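Local coordinates for TfuA domain-containing protein (Methanosarcina acetivorans, PDB 6XP8) that probably partners a YcaO enzyme in the thioamidation of peptide backbones, the reaction that replaces a backbone carbonyl oxygen with sulfur, at residues A[129-134]-A[162-167]. Sequence-based numbering, arbitrary orientation.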
loop_
_atom_site.group_PDB
_atom_site.type_symbol
_atom_site.label_atom_id
_atom_site.label_comp_id
_atom_site.label_asym_id
_atom_site.label_seq_id
_atom_site.Cartn_x
_atom_site.Cartn_y
_atom_site.Cartn_z
ATOM N N VAL A 129 7.937 -0.114 -0.440
ATOM C CA VAL A 129 7.638 -0.782 -1.725
ATOM C C VAL A 129 7.762 0.136 -2.950
ATOM O O VAL A 129 8.302 -0.291 -3.972
ATOM C CB VAL A 129 6.290 -1.559 -1.750
ATOM C CG1 VAL A 129 6.372 -2.798 -0.863
ATOM C CG2 VAL A 129 5.111 -0.674 -1.373
ATOM N N ASN A 130 7.277 1.378 -2.826
ATOM C CA ASN A 130 7.429 2.410 -3.868
ATOM C C ASN A 130 8.904 2.781 -4.068
ATOM O O ASN A 130 9.338 2.973 -5.204
ATOM C CB ASN A 130 6.619 3.678 -3.539
ATOM C CG ASN A 130 5.125 3.551 -3.846
ATOM O OD1 ASN A 130 4.586 2.459 -4.028
ATOM N ND2 ASN A 130 4.441 4.690 -3.854
ATOM N N ILE A 131 9.661 2.873 -2.969
ATOM C CA ILE A 131 11.106 3.173 -3.021
ATOM C C ILE A 131 11.847 2.056 -3.766
ATOM O O ILE A 131 12.663 2.333 -4.653
ATOM C CB ILE A 131 11.708 3.439 -1.610
ATOM C CG1 ILE A 131 11.124 4.727 -1.012
ATOM C CG2 ILE A 131 13.235 3.522 -1.653
ATOM C CD1 ILE A 131 11.263 4.852 0.499
ATOM N N ARG A 132 11.524 0.804 -3.428
ATOM C CA ARG A 132 12.092 -0.380 -4.091
ATOM C C ARG A 132 11.910 -0.318 -5.612
ATOM O O ARG A 132 12.878 -0.438 -6.368
ATOM C CB ARG A 132 11.460 -1.672 -3.543
ATOM C CG ARG A 132 11.865 -2.036 -2.119
ATOM C CD ARG A 132 11.308 -3.402 -1.733
ATOM N NE ARG A 132 11.640 -3.792 -0.358
ATOM C CZ ARG A 132 12.800 -4.318 0.040
ATOM N NH1 ARG A 132 13.802 -4.515 -0.820
ATOM N NH2 ARG A 132 12.966 -4.642 1.320
ATOM N N GLU A 133 10.665 -0.088 -6.036
ATOM C CA GLU A 133 10.298 -0.065 -7.450
ATOM C C GLU A 133 10.839 1.152 -8.197
ATOM O O GLU A 133 11.203 1.051 -9.380
ATOM C CB GLU A 133 8.778 -0.155 -7.595
ATOM C CG GLU A 133 8.222 -1.539 -7.292
ATOM C CD GLU A 133 8.750 -2.599 -8.241
ATOM O OE1 GLU A 133 8.349 -2.596 -9.423
ATOM O OE2 GLU A 133 9.567 -3.435 -7.805
ATOM N N THR A 134 10.885 2.290 -7.506
ATOM C CA THR A 134 11.383 3.541 -8.087
ATOM C C THR A 134 12.909 3.512 -8.230
ATOM O O THR A 134 13.428 3.943 -9.259
ATOM C CB THR A 134 10.867 4.779 -7.320
ATOM O OG1 THR A 134 9.433 4.772 -7.346
ATOM C CG2 THR A 134 11.345 6.082 -7.953
ATOM N N PRO A 162 8.173 7.566 8.969
ATOM C CA PRO A 162 7.719 8.949 8.751
ATOM C C PRO A 162 8.766 9.882 8.139
ATOM O O PRO A 162 8.399 10.928 7.608
ATOM C CB PRO A 162 7.344 9.419 10.163
ATOM C CG PRO A 162 6.917 8.165 10.839
ATOM C CD PRO A 162 7.955 7.179 10.378
ATOM N N ASP A 163 10.040 9.484 8.193
ATOM C CA ASP A 163 11.148 10.234 7.585
ATOM C C ASP A 163 11.553 9.736 6.186
ATOM O O ASP A 163 12.470 10.299 5.569
ATOM C CB ASP A 163 12.380 10.213 8.508
ATOM C CG ASP A 163 12.136 10.883 9.856
ATOM O OD1 ASP A 163 11.162 11.658 10.007
ATOM O OD2 ASP A 163 12.939 10.627 10.775
ATOM N N ARG A 164 10.893 8.683 5.697
ATOM C CA ARG A 164 11.135 8.157 4.348
ATOM C C ARG A 164 10.544 9.094 3.300
ATOM O O ARG A 164 9.327 9.256 3.217
ATOM C CB ARG A 164 10.547 6.748 4.181
ATOM C CG ARG A 164 11.419 5.637 4.731
ATOM C CD ARG A 164 10.728 4.281 4.626
ATOM N NE ARG A 164 11.505 3.273 5.339
ATOM C CZ ARG A 164 11.023 2.147 5.862
ATOM N NH1 ARG A 164 9.731 1.839 5.779
ATOM N NH2 ARG A 164 11.850 1.326 6.489
ATOM N N SER A 165 11.421 9.736 2.533
ATOM C CA SER A 165 11.027 10.552 1.383
ATOM C C SER A 165 12.159 10.524 0.367
ATOM O O SER A 165 13.305 10.246 0.727
ATOM C CB SER A 165 10.718 11.998 1.800
ATOM O OG SER A 165 11.892 12.699 2.192
ATOM N N TYR A 166 11.838 10.820 -0.891
ATOM C CA TYR A 166 12.848 10.845 -1.946
ATOM C C TYR A 166 13.872 11.957 -1.743
ATOM O O TYR A 166 15.061 11.749 -1.985
ATOM C CB TYR A 166 12.202 10.913 -3.329
ATOM C CG TYR A 166 11.370 9.691 -3.643
ATOM C CD1 TYR A 166 11.963 8.422 -3.753
ATOM C CD2 TYR A 166 9.989 9.798 -3.834
ATOM C CE1 TYR A 166 11.198 7.293 -4.037
ATOM C CE2 TYR A 166 9.217 8.676 -4.119
ATOM C CZ TYR A 166 9.828 7.433 -4.227
ATOM O OH TYR A 166 9.073 6.314 -4.507
ATOM N N LEU A 167 13.406 13.116 -1.275
ATOM C CA LEU A 167 14.295 14.213 -0.900
ATOM C C LEU A 167 15.184 13.842 0.288
ATOM O O LEU A 167 16.388 14.079 0.239
ATOM C CB LEU A 167 13.509 15.506 -0.629
ATOM C CG LEU A 167 14.209 16.800 -0.170
ATOM C CD1 LEU A 167 15.493 17.156 -0.915
ATOM C CD2 LEU A 167 13.216 17.938 -0.295
#
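I131 and Y166 bring the two backbones together, their CA atoms 7.9 Å apart, where the first turns of helix 128-140 meet the extended link S165 and the start of helix 166-175. Both segments belong to the helical part of this TfuA-family protein, which follows in sequence the strands of its parallel sheet, and S165 is the N-cap of the second helix, its OG bonded to the backbone N of G168. Y166 has the largest share of the contact, with I131 next. With CG anti to its own carbonyl carbon (chi1 -63°), the phenol extends to helix 128-140 and sets its hydroxyl among N130, I131 and T134. The Y166 ring and the I131 side chain run past each other in opposite senses, I131 CG1 lying 4.0 Å from Y166 CE1, while the T134 methyl, CG2, approaches the same ring carbon obliquely at 4.1 Å. Further along, I131 CD1 rests 4.2 Å from R164 CD, against the aliphatic part of an arginine whose guanidinium is held by the carbonyl of A156 and the carboxylate of D110. The hydroxyl of Y166 is hydrogen-bonded to E195, whose carboxylate also takes a bond from N130 ND2; D197 bonds to ND2 too, and the backbone N of K199, in the first turn of helix 198-215, meets N130 OD1. T134 OG1 is bonded to the backbone N of V196, in the link before that helix. Replacing T134 by an alanine removes OG1 and CG2 and would probably leave the V196 amide without this acceptor, the N130 carbonyl with one donor fewer and a gap beside the Y166 ring. That carbonyl oxygen is gripped from opposite faces of its plane, by T134 N and by T134 OG1, the latter 2.8 Å from N130 O and tilted 34° out of that plane.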